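Local coordinates for protein CDP-4-keto-6-deoxy-D-glucose-3-dehydrase (Yersinia pseudotuberculosis, PDB 3BB8) that probably acts in lipopolysaccharide sugar biosynthesis, using pyridoxal 5'-phosphate to remove the 3-hydroxyl of CDP-4-keto-6-deoxy-D-glucose, at residues I360-F365 against E431-N436; A66-L71 against Y79-T84. The protein carries 1 engineered substitution. All blocks are in the same frame, centred on the assembly; numbering follows the deposited sequence.

Interaction 1 of 2, residues I360-F365 against E431-N436; sequences IDLVKF and EFFGLN
F432, at the C-terminal end of helix 419-432, packs against L362 and F365 of helix 359-368, joining two helices of the smaller, C-terminal part of the aspartate aminotransferase fold. L362 supplies a CH-pi contact: CD1 stands 3.6 Å from the centroid of the F432 ring, only 11° off its normal, so one methyl sits squarely over the middle of the face. Its CG is anti to the backbone N (chi1 -170°), which carries the isobutyl end across to the ring. F365 meets F432 differently, obliquely beside that methyl. Their centroids are 5.1 Å apart and the planes make 52°, too tilted for a stack yet short of edge-to-face; F432 CD1 comes over the rim of one F365 face, 3.4 Å from F365 CD2. At the edge of the F365 ring, close to its plane, E431 OE2 approaches CZ to 3.7 Å, with the carboxylate turned nearly perpendicular to the ring. The other carboxylate oxygen, OE1, forms a salt bridge to K428 one turn earlier. F433, the first residue to leave the helix, touches more lightly, its CZ 4.4 Å from L362 CD2; its ring stacks on F330, and with F432 it belongs to a pocket that holds benzamidine, probably from the crystallisation liquor. Carbon against carbon dominates, so this contact rests mainly on close apolar packing. The carboxylate oxygen at the F365 edge faces the slightly positive ring hydrogens, which would make its approach mildly favourable rather than merely tolerated.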
loop_
_atom_site.group_PDB
_atom_site.type_symbol
_atom_site.label_atom_id
_atom_site.label_comp_id
_atom_site.label_asym_id
_atom_site.label_seq_id
_atom_site.Cartn_x
_atom_site.Cartn_y
_atom_site.Cartn_z
ATOM N N ILE A 360 0.521 0.922 -35.019
ATOM C CA ILE A 360 -0.458 1.996 -34.844
ATOM C C ILE A 360 -1.695 1.722 -35.701
ATOM O O ILE A 360 -2.830 1.901 -35.240
ATOM C CB ILE A 360 0.111 3.381 -35.282
ATOM C CG1 ILE A 360 1.275 3.802 -34.382
ATOM C CG2 ILE A 360 -0.986 4.435 -35.224
ATOM C CD1 ILE A 360 0.870 4.080 -32.943
ATOM N N ASP A 361 -1.472 1.305 -36.951
ATOM C CA ASP A 361 -2.582 1.018 -37.862
ATOM C C ASP A 361 -3.402 -0.150 -37.337
ATOM O O ASP A 361 -4.627 -0.064 -37.226
ATOM C CB ASP A 361 -2.076 0.671 -39.270
ATOM C CG ASP A 361 -1.246 1.781 -39.889
ATOM O OD1 ASP A 361 -1.639 2.962 -39.753
ATOM O OD2 ASP A 361 -0.206 1.470 -40.519
ATOM N N LEU A 362 -2.714 -1.240 -37.014
ATOM C CA LEU A 362 -3.365 -2.435 -36.501
ATOM C C LEU A 362 -4.156 -2.133 -35.223
ATOM O O LEU A 362 -5.349 -2.442 -35.138
ATOM C CB LEU A 362 -2.317 -3.530 -36.259
ATOM C CG LEU A 362 -2.812 -4.946 -35.933
ATOM C CD1 LEU A 362 -3.851 -5.379 -36.947
ATOM C CD2 LEU A 362 -1.633 -5.920 -35.938
ATOM N N VAL A 363 -3.509 -1.516 -34.235
ATOM C CA VAL A 363 -4.202 -1.190 -32.988
ATOM C C VAL A 363 -5.429 -0.325 -33.280
ATOM O O VAL A 363 -6.540 -0.614 -32.830
ATOM C CB VAL A 363 -3.278 -0.428 -32.004
ATOM C CG1 VAL A 363 -4.090 0.101 -30.836
ATOM C CG2 VAL A 363 -2.180 -1.349 -31.503
ATOM N N LYS A 364 -5.222 0.736 -34.049
ATOM C CA LYS A 364 -6.311 1.636 -34.391
ATOM C C LYS A 364 -7.440 0.880 -35.081
ATOM O O LYS A 364 -8.612 1.164 -34.847
ATOM C CB LYS A 364 -5.798 2.752 -35.296
ATOM C CG LYS A 364 -6.830 3.823 -35.601
ATOM C CD LYS A 364 -6.214 4.934 -36.439
ATOM C CE LYS A 364 -5.065 5.625 -35.699
ATOM N NZ LYS A 364 -5.529 6.314 -34.456
ATOM N N PHE A 365 -7.082 -0.085 -35.925
ATOM C CA PHE A 365 -8.077 -0.878 -36.644
ATOM C C PHE A 365 -8.857 -1.760 -35.674
ATOM O O PHE A 365 -10.091 -1.767 -35.672
ATOM C CB PHE A 365 -7.397 -1.753 -37.706
ATOM C CG PHE A 365 -8.345 -2.652 -38.450
ATOM C CD1 PHE A 365 -9.160 -2.147 -39.460
ATOM C CD2 PHE A 365 -8.433 -4.004 -38.131
ATOM C CE1 PHE A 365 -10.049 -2.978 -40.147
ATOM C CE2 PHE A 365 -9.320 -4.845 -38.811
ATOM C CZ PHE A 365 -10.129 -4.329 -39.822
ATOM N N GLU A 431 -9.533 -10.042 -41.853
ATOM C CA GLU A 431 -10.058 -8.932 -42.628
ATOM C C GLU A 431 -9.009 -7.841 -42.812
ATOM O O GLU A 431 -8.983 -7.170 -43.836
ATOM C CB GLU A 431 -11.260 -8.310 -41.930
ATOM C CG GLU A 431 -11.835 -7.128 -42.697
ATOM C CD GLU A 431 -12.918 -6.388 -41.936
ATOM O OE1 GLU A 431 -13.746 -7.053 -41.281
ATOM O OE2 GLU A 431 -12.947 -5.138 -42.010
ATOM N N PHE A 432 -8.148 -7.663 -41.816
ATOM C CA PHE A 432 -7.121 -6.629 -41.857
ATOM C C PHE A 432 -6.037 -6.904 -42.891
ATOM O O PHE A 432 -5.641 -6.011 -43.638
ATOM C CB PHE A 432 -6.470 -6.482 -40.471
ATOM C CG PHE A 432 -5.400 -5.424 -40.403
ATOM C CD1 PHE A 432 -5.734 -4.085 -40.243
ATOM C CD2 PHE A 432 -4.056 -5.769 -40.509
ATOM C CE1 PHE A 432 -4.746 -3.100 -40.189
ATOM C CE2 PHE A 432 -3.063 -4.795 -40.459
ATOM C CZ PHE A 432 -3.411 -3.457 -40.297
ATOM N N PHE A 433 -5.546 -8.138 -42.917
ATOM C CA PHE A 433 -4.488 -8.515 -43.838
ATOM C C PHE A 433 -5.040 -9.011 -45.172
ATOM O O PHE A 433 -4.306 -9.573 -45.987
ATOM C CB PHE A 433 -3.592 -9.585 -43.193
ATOM C CG PHE A 433 -2.798 -9.082 -42.008
ATOM C CD1 PHE A 433 -1.862 -8.061 -42.160
ATOM C CD2 PHE A 433 -3.000 -9.614 -40.737
ATOM C CE1 PHE A 433 -1.142 -7.573 -41.066
ATOM C CE2 PHE A 433 -2.287 -9.134 -39.633
ATOM C CZ PHE A 433 -1.356 -8.111 -39.798
ATOM N N GLY A 434 -6.335 -8.795 -45.387
ATOM C CA GLY A 434 -6.975 -9.221 -46.620
ATOM C C GLY A 434 -6.953 -10.720 -46.871
ATOM O O GLY A 434 -6.960 -11.164 -48.020
ATOM N N LEU A 435 -6.932 -11.505 -45.800
ATOM C CA LEU A 435 -6.913 -12.957 -45.920
ATOM C C LEU A 435 -8.297 -13.559 -46.150
ATOM O O LEU A 435 -8.424 -14.750 -46.416
ATOM C CB LEU A 435 -6.267 -13.571 -44.677
ATOM C CG LEU A 435 -4.760 -13.310 -44.572
ATOM C CD1 LEU A 435 -4.247 -13.729 -43.197
ATOM C CD2 LEU A 435 -4.034 -14.070 -45.680
ATOM N N ASN A 436 -9.334 -12.737 -46.045
ATOM C CA ASN A 436 -10.691 -13.217 -46.276
ATOM C C ASN A 436 -10.937 -13.243 -47.788
ATOM O O ASN A 436 -12.049 -13.503 -48.258
ATOM C CB ASN A 436 -11.703 -12.315 -45.564
ATOM C CG ASN A 436 -11.394 -10.841 -45.735
ATOM O OD1 ASN A 436 -10.232 -10.435 -45.726
ATOM N ND2 ASN A 436 -12.437 -10.027 -45.872
#

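Interaction 2 of 2, residues A66-L71 against Y79-T84; sequences AFEKKL and YVLTTT
V80, entering the strand 79-83, lies on the E68 turn of helix 62-75: its CB is 3.5 Å from E68 O, and its CG1 meets L71 CD2 at 3.7 Å, the two side chains crossing at about a right angle. With CG1 anti to the backbone N (chi1 170°), one methyl reaches along the helix to that leucine. The carbonyl of V80 is passed by the E68 side chain, whose CD comes within 3.3 Å of V80 O. At L81 the side chain turns to the other side of the strand and packs on I241 and R245 of helix 235-245; its CA is nevertheless 3.4 Å from E68 OE2. T82 takes the polar bond of the contact, its backbone N donating to E68 OE2 over 3.0 Å at 152°, on the anti lone pair, away from the other oxygen. Its CG2 touches both E68 CG and F67 CD1, 3.7 Å from the latter, while its OG1 is hydrogen-bonded to N64 and its carbonyl to R245. Helix 62-75 turns back after a short connection into strand 79-83 of the large mixed sheet, paired there with 228-232; the N-to-C directions of the short segments make 137°, nearer antiparallel than parallel. The next helix, 86-96, opens with G86 and S87, which bind pyridoxal phosphate; the T82 side chain remains about 12 Å from the bound cofactor. The E68 carboxylate takes the T82 N-H on the side of the strand turned from 228-232, probably in place of a further strand. E68 OE2 also lies near the V80 carbonyl, an unfavourable meeting of two acceptors that the amide N-H and, more weakly, the long ion pair with R245 would probably offset.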
loop_
_atom_site.group_PDB
_atom_site.type_symbol
_atom_site.label_atom_id
_atom_site.label_comp_id
_atom_site.label_asym_id
_atom_site.label_seq_id
_atom_site.Cartn_x
_atom_site.Cartn_y
_atom_site.Cartn_z
ATOM N N ALA A 66 -7.660 -17.233 6.032
ATOM C CA ALA A 66 -8.138 -18.265 5.116
ATOM C C ALA A 66 -7.478 -18.121 3.740
ATOM O O ALA A 66 -7.032 -19.106 3.146
ATOM C CB ALA A 66 -9.661 -18.181 4.983
ATOM N N PHE A 67 -7.408 -16.887 3.246
ATOM C CA PHE A 67 -6.807 -16.629 1.945
ATOM C C PHE A 67 -5.337 -17.001 1.895
ATOM O O PHE A 67 -4.910 -17.718 0.992
ATOM C CB PHE A 67 -6.969 -15.156 1.539
ATOM C CG PHE A 67 -6.348 -14.831 0.203
ATOM C CD1 PHE A 67 -5.007 -14.453 0.114
ATOM C CD2 PHE A 67 -7.073 -15.004 -0.975
ATOM C CE1 PHE A 67 -4.394 -14.258 -1.124
ATOM C CE2 PHE A 67 -6.466 -14.812 -2.221
ATOM C CZ PHE A 67 -5.124 -14.440 -2.293
ATOM N N GLU A 68 -4.560 -16.525 2.864
ATOM C CA GLU A 68 -3.130 -16.817 2.865
ATOM C C GLU A 68 -2.894 -18.309 2.954
ATOM O O GLU A 68 -1.918 -18.835 2.401
ATOM C CB GLU A 68 -2.425 -16.102 4.020
ATOM C CG GLU A 68 -2.513 -14.580 3.947
ATOM C CD GLU A 68 -1.775 -13.887 5.085
ATOM O OE1 GLU A 68 -1.829 -14.388 6.232
ATOM O OE2 GLU A 68 -1.153 -12.833 4.835
ATOM N N LYS A 69 -3.804 -18.990 3.646
ATOM C CA LYS A 69 -3.711 -20.433 3.816
ATOM C C LYS A 69 -4.001 -21.161 2.512
ATOM O O LYS A 69 -3.198 -21.969 2.059
ATOM C CB LYS A 69 -4.696 -20.907 4.888
ATOM C CG LYS A 69 -4.622 -22.401 5.189
ATOM C CD LYS A 69 -5.769 -22.827 6.098
ATOM C CE LYS A 69 -5.693 -24.303 6.467
ATOM N NZ LYS A 69 -6.896 -24.708 7.245
ATOM N N LYS A 70 -5.144 -20.870 1.904
ATOM C CA LYS A 70 -5.501 -21.546 0.662
ATOM C C LYS A 70 -4.536 -21.254 -0.488
ATOM O O LYS A 70 -4.309 -22.114 -1.338
ATOM C CB LYS A 70 -6.932 -21.195 0.238
ATOM C CG LYS A 70 -7.502 -22.200 -0.772
ATOM C CD LYS A 70 -8.833 -21.761 -1.382
ATOM C CE LYS A 70 -9.970 -21.761 -0.374
ATOM N NZ LYS A 70 -11.245 -21.282 -0.992
ATOM N N LEU A 71 -3.969 -20.048 -0.524
ATOM C CA LEU A 71 -3.033 -19.706 -1.590
ATOM C C LEU A 71 -1.751 -20.489 -1.369
ATOM O O LEU A 71 -1.150 -20.998 -2.316
ATOM C CB LEU A 71 -2.726 -18.199 -1.611
ATOM C CG LEU A 71 -1.749 -17.754 -2.713
ATOM C CD1 LEU A 71 -2.351 -18.063 -4.090
ATOM C CD2 LEU A 71 -1.437 -16.260 -2.588
ATOM N N TYR A 79 4.682 -20.170 3.570
ATOM C CA TYR A 79 4.480 -18.772 3.925
ATOM C C TYR A 79 3.951 -17.858 2.826
ATOM O O TYR A 79 4.556 -17.708 1.762
ATOM C CB TYR A 79 5.783 -18.217 4.475
ATOM C CG TYR A 79 6.372 -19.115 5.529
ATOM C CD1 TYR A 79 5.674 -19.380 6.710
ATOM C CD2 TYR A 79 7.608 -19.735 5.336
ATOM C CE1 TYR A 79 6.189 -20.245 7.676
ATOM C CE2 TYR A 79 8.135 -20.602 6.298
ATOM C CZ TYR A 79 7.418 -20.853 7.465
ATOM O OH TYR A 79 7.923 -21.714 8.416
ATOM N N VAL A 80 2.811 -17.240 3.110
ATOM C CA VAL A 80 2.165 -16.323 2.187
ATOM C C VAL A 80 1.721 -15.087 2.963
ATOM O O VAL A 80 0.996 -15.190 3.943
ATOM C CB VAL A 80 0.926 -16.974 1.528
ATOM C CG1 VAL A 80 0.120 -15.923 0.761
ATOM C CG2 VAL A 80 1.366 -18.104 0.592
ATOM N N LEU A 81 2.169 -13.919 2.515
ATOM C CA LEU A 81 1.817 -12.659 3.158
ATOM C C LEU A 81 1.075 -11.760 2.171
ATOM O O LEU A 81 1.566 -11.520 1.066
ATOM C CB LEU A 81 3.083 -11.937 3.622
ATOM C CG LEU A 81 3.896 -12.536 4.765
ATOM C CD1 LEU A 81 5.201 -11.763 4.916
ATOM C CD2 LEU A 81 3.077 -12.479 6.054
ATOM N N THR A 82 -0.094 -11.259 2.561
ATOM C CA THR A 82 -0.815 -10.375 1.672
ATOM C C THR A 82 -0.297 -8.952 1.809
ATOM O O THR A 82 0.254 -8.573 2.848
ATOM C CB THR A 82 -2.331 -10.380 1.940
ATOM O OG1 THR A 82 -2.587 -10.038 3.310
ATOM C CG2 THR A 82 -2.918 -11.752 1.615
ATOM N N THR A 83 -0.468 -8.170 0.748
ATOM C CA THR A 83 -0.032 -6.779 0.744
ATOM C C THR A 83 -0.945 -5.958 -0.179
ATOM O O THR A 83 -1.845 -6.516 -0.800
ATOM C CB THR A 83 1.454 -6.679 0.339
ATOM O OG1 THR A 83 1.876 -5.316 0.414
ATOM C CG2 THR A 83 1.674 -7.227 -1.052
ATOM N N THR A 84 -0.721 -4.647 -0.276
ATOM C CA THR A 84 -1.607 -3.774 -1.056
ATOM C C THR A 84 -1.719 -3.976 -2.567
ATOM O O THR A 84 -2.735 -3.628 -3.158
ATOM C CB THR A 84 -1.254 -2.293 -0.854
ATOM O OG1 THR A 84 -0.222 -1.932 -1.779
ATOM C CG2 THR A 84 -0.771 -2.040 0.585
#

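In the fold
Interaction 2 is a core contact, with nearly all its touching residues buried; interaction 1 is a surface contact farther from the chain's centre and on its opposite side. Their centres are 43 Å apart, and they share no helix or strand. Residues 66-71 and 79-84 join a helix to the large sheet of the cofactor-binding part, close in sequence and leading to the cofactor's binding residues. Residues 360-365 and 431-436 join two helices across 65 intervening residues, away from the cofactor site. The chemistry follows place: a carboxylate bonded to a main-chain amide amid aliphatic packing inside, aromatic and aliphatic packing outside.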